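Local coordinates for pectinesterase 1 (Solanum lycopersicum, PDB 1XG2), which removes methyl esters from cell-wall pectin through its right-handed beta-helix catalytic domain, held here in complex with a pectinesterase inhibitor protein, at residues Q191-A204 and R228-I240. Residues are numbered along the deposited sequence; the frame is centred on the assembly and turned at random.
Sequences QATGTSIQFCNIIA and RTVVMESYLGGLI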
ATOM      1  N   GLN A 191     -10.904  -8.340   0.225  1.00 12.42           N
ATOM      2  CA  GLN A 191      -9.778  -7.679   0.865  1.00 12.29           C
ATOM      3  C   GLN A 191     -10.259  -6.505   1.730  1.00 11.82           C
ATOM      4  O   GLN A 191     -10.988  -5.642   1.253  1.00 11.48           O
ATOM      5  CB  GLN A 191      -8.769  -7.169  -0.183  1.00 12.70           C
ATOM      6  CG  GLN A 191      -8.043  -8.231  -1.008  1.00 12.34           C
ATOM      7  CD  GLN A 191      -7.096  -7.613  -2.050  1.00 12.46           C
ATOM      8  OE1 GLN A 191      -7.528  -6.870  -2.947  1.00 17.65           O
ATOM      9  NE2 GLN A 191      -5.817  -7.907  -1.927  1.00 11.09           N
ATOM     10  N   ALA A 192      -9.837  -6.473   2.991  1.00 11.16           N
ATOM     11  CA  ALA A 192     -10.216  -5.379   3.906  1.00 11.02           C
ATOM     12  C   ALA A 192      -9.215  -4.219   3.829  1.00 10.63           C
ATOM     13  O   ALA A 192      -8.578  -3.819   4.822  1.00 11.57           O
ATOM     14  CB  ALA A 192     -10.350  -5.876   5.315  1.00 11.06           C
ATOM     15  N   THR A 193      -9.101  -3.659   2.636  1.00 10.58           N
ATOM     16  CA  THR A 193      -8.137  -2.607   2.372  1.00  9.99           C
ATOM     17  C   THR A 193      -8.847  -1.397   1.817  1.00  9.98           C
ATOM     18  O   THR A 193     -10.028  -1.451   1.466  1.00 10.01           O
ATOM     19  CB  THR A 193      -7.103  -3.093   1.375  1.00 10.23           C
ATOM     20  OG1 THR A 193      -7.768  -3.599   0.212  1.00  9.09           O
ATOM     21  CG2 THR A 193      -6.338  -4.282   1.927  1.00  9.84           C
ATOM     22  N   GLY A 194      -8.097  -0.312   1.709  1.00  9.72           N
ATOM     23  CA  GLY A 194      -8.605   0.932   1.173  1.00 10.14           C
ATOM     24  C   GLY A 194      -7.866   2.118   1.734  1.00  9.93           C
ATOM     25  O   GLY A 194      -7.101   1.999   2.680  1.00 10.70           O
ATOM     26  N   THR A 195      -8.122   3.280   1.153  1.00 10.55           N
ATOM     27  CA  THR A 195      -7.472   4.512   1.563  1.00  9.72           C
ATOM     28  C   THR A 195      -8.491   5.443   2.195  1.00  9.70           C
ATOM     29  O   THR A 195      -9.509   5.759   1.611  1.00  9.60           O
ATOM     30  CB  THR A 195      -6.835   5.180   0.354  1.00  9.42           C
ATOM     31  OG1 THR A 195      -5.690   4.425  -0.063  1.00  9.33           O
ATOM     32  CG2 THR A 195      -6.303   6.568   0.695  1.00  9.42           C
ATOM     33  N   SER A 196      -8.170   5.919   3.383  1.00 10.20           N
ATOM     34  CA  SER A 196      -9.033   6.836   4.105  1.00 10.28           C
ATOM     35  C   SER A 196      -8.231   8.102   4.386  1.00 10.29           C
ATOM     36  O   SER A 196      -7.125   8.034   4.904  1.00 10.32           O
ATOM     37  CB  SER A 196      -9.482   6.193   5.414  1.00 11.09           C
ATOM     38  OG  SER A 196     -10.160   7.125   6.236  1.00 11.80           O
ATOM     39  N   ILE A 197      -8.792   9.249   4.021  1.00 10.15           N
ATOM     40  CA  ILE A 197      -8.159  10.539   4.213  1.00 10.34           C
ATOM     41  C   ILE A 197      -9.084  11.340   5.133  1.00 10.75           C
ATOM     42  O   ILE A 197     -10.232  11.594   4.780  1.00 11.40           O
ATOM     43  CB  ILE A 197      -7.985  11.233   2.847  1.00 10.24           C
ATOM     44  CG1 ILE A 197      -6.919  10.508   2.022  1.00 10.33           C
ATOM     45  CG2 ILE A 197      -7.619  12.734   2.988  1.00  9.13           C
ATOM     46  CD1 ILE A 197      -7.025  10.806   0.530  1.00 11.71           C
ATOM     47  N   GLN A 198      -8.571  11.730   6.290  1.00 11.61           N
ATOM     48  CA  GLN A 198      -9.379  12.299   7.372  1.00 12.37           C
ATOM     49  C   GLN A 198      -8.692  13.484   8.023  1.00 12.16           C
ATOM     50  O   GLN A 198      -7.537  13.389   8.399  1.00 11.41           O
ATOM     51  CB  GLN A 198      -9.605  11.219   8.437  1.00 12.48           C
ATOM     52  CG  GLN A 198     -10.673  11.544   9.450  1.00 14.43           C
ATOM     53  CD  GLN A 198     -10.774  10.490  10.552  1.00 16.35           C
ATOM     54  OE1 GLN A 198      -9.791   9.804  10.861  1.00 16.33           O
ATOM     55  NE2 GLN A 198     -11.959  10.378  11.157  1.00 15.36           N
ATOM     56  N   PHE A 199      -9.413  14.591   8.189  1.00 12.79           N
ATOM     57  CA  PHE A 199      -8.856  15.813   8.791  1.00 12.98           C
ATOM     58  C   PHE A 199      -7.604  16.296   8.059  1.00 13.35           C
ATOM     59  O   PHE A 199      -6.683  16.825   8.673  1.00 13.51           O
ATOM     60  CB  PHE A 199      -8.507  15.626  10.269  1.00 13.24           C
ATOM     61  CG  PHE A 199      -9.524  14.862  11.054  1.00 14.39           C
ATOM     62  CD1 PHE A 199      -9.121  13.852  11.912  1.00 16.08           C
ATOM     63  CD2 PHE A 199     -10.872  15.166  10.972  1.00 15.42           C
ATOM     64  CE1 PHE A 199     -10.051  13.135  12.650  1.00 15.73           C
ATOM     65  CE2 PHE A 199     -11.809  14.450  11.711  1.00 17.03           C
ATOM     66  CZ  PHE A 199     -11.393  13.440  12.557  1.00 16.85           C
ATOM     67  N   CYS A 200      -7.600  16.138   6.743  1.00 13.35           N
ATOM     68  CA  CYS A 200      -6.475  16.521   5.921  1.00 12.99           C
ATOM     69  C   CYS A 200      -6.770  17.828   5.191  1.00 13.90           C
ATOM     70  O   CYS A 200      -7.907  18.306   5.150  1.00 12.83           O
ATOM     71  CB  CYS A 200      -6.173  15.408   4.913  1.00 13.48           C
ATOM     72  SG  CYS A 200      -5.370  13.963   5.674  1.00 12.61           S
ATOM     73  N   ASN A 201      -5.710  18.386   4.627  1.00 14.10           N
ATOM     74  CA  ASN A 201      -5.767  19.559   3.783  1.00 15.10           C
ATOM     75  C   ASN A 201      -5.411  19.115   2.387  1.00 14.25           C
ATOM     76  O   ASN A 201      -4.278  18.733   2.167  1.00 14.46           O
ATOM     77  CB  ASN A 201      -4.686  20.516   4.277  1.00 15.90           C
ATOM     78  CG  ASN A 201      -5.145  21.938   4.368  1.00 20.29           C
ATOM     79  OD1 ASN A 201      -6.289  22.211   4.716  1.00 25.98           O
ATOM     80  ND2 ASN A 201      -4.215  22.876   4.113  1.00 23.89           N
ATOM     81  N   ILE A 202      -6.351  19.140   1.443  1.00 13.90           N
ATOM     82  CA  ILE A 202      -6.042  18.790   0.053  1.00 13.32           C
ATOM     83  C   ILE A 202      -6.030  20.075  -0.741  1.00 13.39           C
ATOM     84  O   ILE A 202      -7.077  20.688  -0.975  1.00 12.94           O
ATOM     85  CB  ILE A 202      -7.044  17.785  -0.531  1.00 13.68           C
ATOM     86  CG1 ILE A 202      -7.236  16.618   0.442  1.00 13.30           C
ATOM     87  CG2 ILE A 202      -6.545  17.296  -1.877  1.00 13.14           C
ATOM     88  CD1 ILE A 202      -8.181  15.535  -0.042  1.00 13.52           C
ATOM     89  N   ILE A 203      -4.831  20.482  -1.131  1.00 13.39           N
ATOM     90  CA  ILE A 203      -4.585  21.819  -1.633  1.00 13.38           C
ATOM     91  C   ILE A 203      -3.628  21.808  -2.819  1.00 13.50           C
ATOM     92  O   ILE A 203      -3.018  20.781  -3.140  1.00 12.78           O
ATOM     93  CB  ILE A 203      -4.018  22.690  -0.507  1.00 13.11           C
ATOM     94  CG1 ILE A 203      -2.700  22.094   0.035  1.00 13.89           C
ATOM     95  CG2 ILE A 203      -5.043  22.815   0.612  1.00 12.87           C
ATOM     96  CD1 ILE A 203      -1.981  22.989   1.037  1.00 13.44           C
ATOM     97  N   ALA A 204      -3.494  22.978  -3.441  1.00 13.29           N
ATOM     98  CA  ALA A 204      -2.580  23.176  -4.549  1.00 13.58           C
ATOM     99  C   ALA A 204      -1.258  23.781  -4.056  1.00 14.05           C
ATOM    100  O   ALA A 204      -1.225  24.606  -3.144  1.00 14.09           O
ATOM    101  CB  ALA A 204      -3.211  24.101  -5.579  1.00 13.44           C
ATOM    102  N   ARG A 228     -11.191   1.525  -3.472  1.00 10.55           N
ATOM    103  CA  ARG A 228     -11.958   1.948  -2.310  1.00 11.34           C
ATOM    104  C   ARG A 228     -11.255   3.070  -1.561  1.00 11.03           C
ATOM    105  O   ARG A 228     -10.219   2.858  -0.945  1.00 10.91           O
ATOM    106  CB  ARG A 228     -12.225   0.777  -1.377  1.00 11.69           C
ATOM    107  CG  ARG A 228     -13.048   1.161  -0.163  1.00 15.04           C
ATOM    108  CD  ARG A 228     -13.854   0.038   0.417  1.00 18.78           C
ATOM    109  NE  ARG A 228     -12.982  -0.850   1.161  1.00 20.93           N
ATOM    110  CZ  ARG A 228     -13.300  -1.446   2.297  1.00 25.74           C
ATOM    111  NH1 ARG A 228     -14.503  -1.296   2.835  1.00 29.07           N
ATOM    112  NH2 ARG A 228     -12.411  -2.226   2.899  1.00 25.56           N
ATOM    113  N   THR A 229     -11.855   4.258  -1.622  1.00 11.14           N
ATOM    114  CA  THR A 229     -11.267   5.470  -1.115  1.00 11.43           C
ATOM    115  C   THR A 229     -12.351   6.355  -0.522  1.00 12.00           C
ATOM    116  O   THR A 229     -13.418   6.528  -1.120  1.00 12.80           O
ATOM    117  CB  THR A 229     -10.562   6.206  -2.255  1.00 11.61           C
ATOM    118  OG1 THR A 229      -9.534   5.373  -2.810  1.00 10.56           O
ATOM    119  CG2 THR A 229      -9.843   7.453  -1.763  1.00 11.62           C
ATOM    120  N   VAL A 230     -12.084   6.904   0.655  1.00 12.50           N
ATOM    121  CA  VAL A 230     -12.992   7.839   1.292  1.00 13.10           C
ATOM    122  C   VAL A 230     -12.221   9.035   1.785  1.00 13.43           C
ATOM    123  O   VAL A 230     -11.132   8.908   2.367  1.00 12.81           O
ATOM    124  CB  VAL A 230     -13.753   7.205   2.458  1.00 13.66           C
ATOM    125  CG1 VAL A 230     -14.552   8.250   3.215  1.00 15.48           C
ATOM    126  CG2 VAL A 230     -14.661   6.125   1.944  1.00 14.14           C
ATOM    127  N   VAL A 231     -12.787  10.206   1.521  1.00 12.85           N
ATOM    128  CA  VAL A 231     -12.206  11.463   1.942  1.00 13.17           C
ATOM    129  C   VAL A 231     -13.226  12.096   2.886  1.00 13.70           C
ATOM    130  O   VAL A 231     -14.344  12.368   2.470  1.00 13.40           O
ATOM    131  CB  VAL A 231     -11.963  12.396   0.754  1.00 13.35           C
ATOM    132  CG1 VAL A 231     -11.451  13.751   1.249  1.00 12.54           C
ATOM    133  CG2 VAL A 231     -10.985  11.761  -0.245  1.00 12.78           C
ATOM    134  N   MET A 232     -12.858  12.294   4.146  1.00 13.96           N
ATOM    135  CA  MET A 232     -13.816  12.812   5.128  1.00 14.68           C
ATOM    136  C   MET A 232     -13.264  13.839   6.100  1.00 14.54           C
ATOM    137  O   MET A 232     -12.080  13.853   6.415  1.00 13.64           O
ATOM    138  CB  MET A 232     -14.490  11.657   5.875  1.00 15.70           C
ATOM    139  CG  MET A 232     -13.613  10.735   6.629  1.00 16.87           C
ATOM    140  SD  MET A 232     -14.521   9.196   7.095  1.00 19.68           S
ATOM    141  CE  MET A 232     -13.270   8.472   8.080  1.00 19.93           C
ATOM    142  N   GLU A 233     -14.151  14.722   6.562  1.00 14.58           N
ATOM    143  CA  GLU A 233     -13.803  15.787   7.480  1.00 14.95           C
ATOM    144  C   GLU A 233     -12.529  16.513   7.073  1.00 14.02           C
ATOM    145  O   GLU A 233     -11.704  16.863   7.913  1.00 13.77           O
ATOM    146  CB  GLU A 233     -13.697  15.249   8.912  1.00 15.68           C
ATOM    147  CG  GLU A 233     -15.028  14.779   9.483  1.00 18.68           C
ATOM    148  CD  GLU A 233     -15.924  15.917  10.008  1.00 23.74           C
ATOM    149  OE1 GLU A 233     -15.506  17.110  10.032  1.00 26.56           O
ATOM    150  OE2 GLU A 233     -17.075  15.607  10.400  1.00 25.37           O
ATOM    151  N   SER A 234     -12.389  16.746   5.776  1.00 13.24           N
ATOM    152  CA  SER A 234     -11.189  17.353   5.221  1.00 13.38           C
ATOM    153  C   SER A 234     -11.513  18.641   4.474  1.00 13.78           C
ATOM    154  O   SER A 234     -12.651  18.870   4.041  1.00 13.55           O
ATOM    155  CB  SER A 234     -10.488  16.382   4.264  1.00 13.17           C
ATOM    156  OG  SER A 234      -9.999  15.237   4.941  1.00 12.88           O
ATOM    157  N   TYR A 235     -10.493  19.482   4.351  1.00 14.58           N
ATOM    158  CA  TYR A 235     -10.569  20.692   3.560  1.00 14.34           C
ATOM    159  C   TYR A 235     -10.140  20.363   2.150  1.00 14.46           C
ATOM    160  O   TYR A 235      -9.063  19.808   1.937  1.00 13.80           O
ATOM    161  CB  TYR A 235      -9.677  21.779   4.145  1.00 15.11           C
ATOM    162  CG  TYR A 235      -9.593  23.027   3.286  1.00 15.74           C
ATOM    163  CD1 TYR A 235     -10.437  24.115   3.525  1.00 18.64           C
ATOM    164  CD2 TYR A 235      -8.667  23.131   2.241  1.00 15.95           C
ATOM    165  CE1 TYR A 235     -10.372  25.265   2.739  1.00 17.91           C
ATOM    166  CE2 TYR A 235      -8.598  24.282   1.447  1.00 17.16           C
ATOM    167  CZ  TYR A 235      -9.447  25.345   1.716  1.00 18.36           C
ATOM    168  OH  TYR A 235      -9.390  26.481   0.947  1.00 19.80           O
ATOM    169  N   LEU A 236     -10.992  20.708   1.194  1.00 14.18           N
ATOM    170  CA  LEU A 236     -10.720  20.525  -0.228  1.00 14.87           C
ATOM    171  C   LEU A 236     -10.617  21.893  -0.900  1.00 15.04           C
ATOM    172  O   LEU A 236     -11.590  22.662  -0.903  1.00 14.95           O
ATOM    173  CB  LEU A 236     -11.855  19.727  -0.870  1.00 14.94           C
ATOM    174  CG  LEU A 236     -11.780  18.200  -0.740  1.00 15.19           C
ATOM    175  CD1 LEU A 236     -11.617  17.784   0.684  1.00 17.03           C
ATOM    176  CD2 LEU A 236     -13.008  17.522  -1.351  1.00 16.91           C
ATOM    177  N   GLY A 237      -9.443  22.196  -1.454  1.00 14.96           N
ATOM    178  CA  GLY A 237      -9.208  23.447  -2.152  1.00 14.90           C
ATOM    179  C   GLY A 237      -9.954  23.507  -3.471  1.00 14.84           C
ATOM    180  O   GLY A 237     -10.508  22.510  -3.936  1.00 14.52           O
ATOM    181  N   GLY A 238      -9.966  24.688  -4.086  1.00 14.96           N
ATOM    182  CA  GLY A 238     -10.635  24.881  -5.363  1.00 15.25           C
ATOM    183  C   GLY A 238     -10.015  24.104  -6.509  1.00 15.40           C
ATOM    184  O   GLY A 238     -10.620  23.983  -7.580  1.00 15.42           O
ATOM    185  N   LEU A 239      -8.819  23.555  -6.299  1.00 15.23           N
ATOM    186  CA  LEU A 239      -8.180  22.720  -7.311  1.00 14.98           C
ATOM    187  C   LEU A 239      -8.981  21.467  -7.652  1.00 15.24           C
ATOM    188  O   LEU A 239      -8.824  20.904  -8.748  1.00 15.28           O
ATOM    189  CB  LEU A 239      -6.765  22.322  -6.879  1.00 15.03           C
ATOM    190  CG  LEU A 239      -6.616  21.118  -5.932  1.00 14.98           C
ATOM    191  CD1 LEU A 239      -5.191  20.616  -5.934  1.00 15.03           C
ATOM    192  CD2 LEU A 239      -7.054  21.477  -4.539  1.00 15.14           C
ATOM    193  N   ILE A 240      -9.828  21.015  -6.728  1.00 15.55           N
ATOM    194  CA  ILE A 240     -10.543  19.759  -6.929  1.00 16.23           C
ATOM    195  C   ILE A 240     -11.663  19.950  -7.954  1.00 16.66           C
ATOM    196  O   ILE A 240     -12.604  20.728  -7.747  1.00 17.30           O
ATOM    197  CB  ILE A 240     -11.120  19.199  -5.613  1.00 16.51           C
ATOM    198  CG1 ILE A 240     -10.006  18.963  -4.580  1.00 16.99           C
ATOM    199  CG2 ILE A 240     -11.899  17.895  -5.889  1.00 16.60           C
ATOM    200  CD1 ILE A 240      -8.892  18.034  -5.040  1.00 16.45           C
TER
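The carbonyl oxygen of Thr193 takes two hydrogen bonds from one guanidinium group: Arg228 NH2 lies 2.9 Å from Thr193 O, and Arg228 NE reaches the same oxygen nearly in line with its C=O bond. Both N-H groups point side-on from the guanidinium edge, brought round by a bend at chi3 (76°) in an otherwise stretched chain. Replacing Arg228 with a leucine would probably leave Thr193 O without either donor and the turn centred on Ala192 less firmly tied to the neighbouring strand. That turn also meets the inhibitor, whose Asn102 accepts a hydrogen bond from Ala192 N. Beyond it, strands 194-198 and 228-232 run parallel, 5° apart, joined by backbone bonds from Thr195 N to Arg228 O through to Phe199 N and Met232 O. These are successive coils of the pectinesterase parallel beta-helix; the chain then bends, and strands 201-204 and 235-236 repeat the pairing in a second sheet. At the corner, Ser234 OG accepts from Cys200 N (3.1 Å) and donates to Met232 O (2.9 Å), approaching that oxygen from above its carbonyl plane. Beside this corner, CE2 of the Phe199 ring touches Glu233 CB at 3.5 Å, while Gln198 CG covers one ring face. The stretched Gln198 side chain crosses Met232, its NE2 3.8 Å from Met232 CE, and its amide is held by Gln164 and Gly314. Ile197 lies alongside Val231 in one sheet and Ile202 alongside Leu236 in the next, with Ile202 CD1 reaching across the corner to Val231 CG1 (3.9 Å). Ile203 CG2 touches the edge of the Tyr235 ring at CE2, and within the type I turn from Gly237 to Ile240, Leu239 CD1 rests against Ala204 CB (4.0 Å).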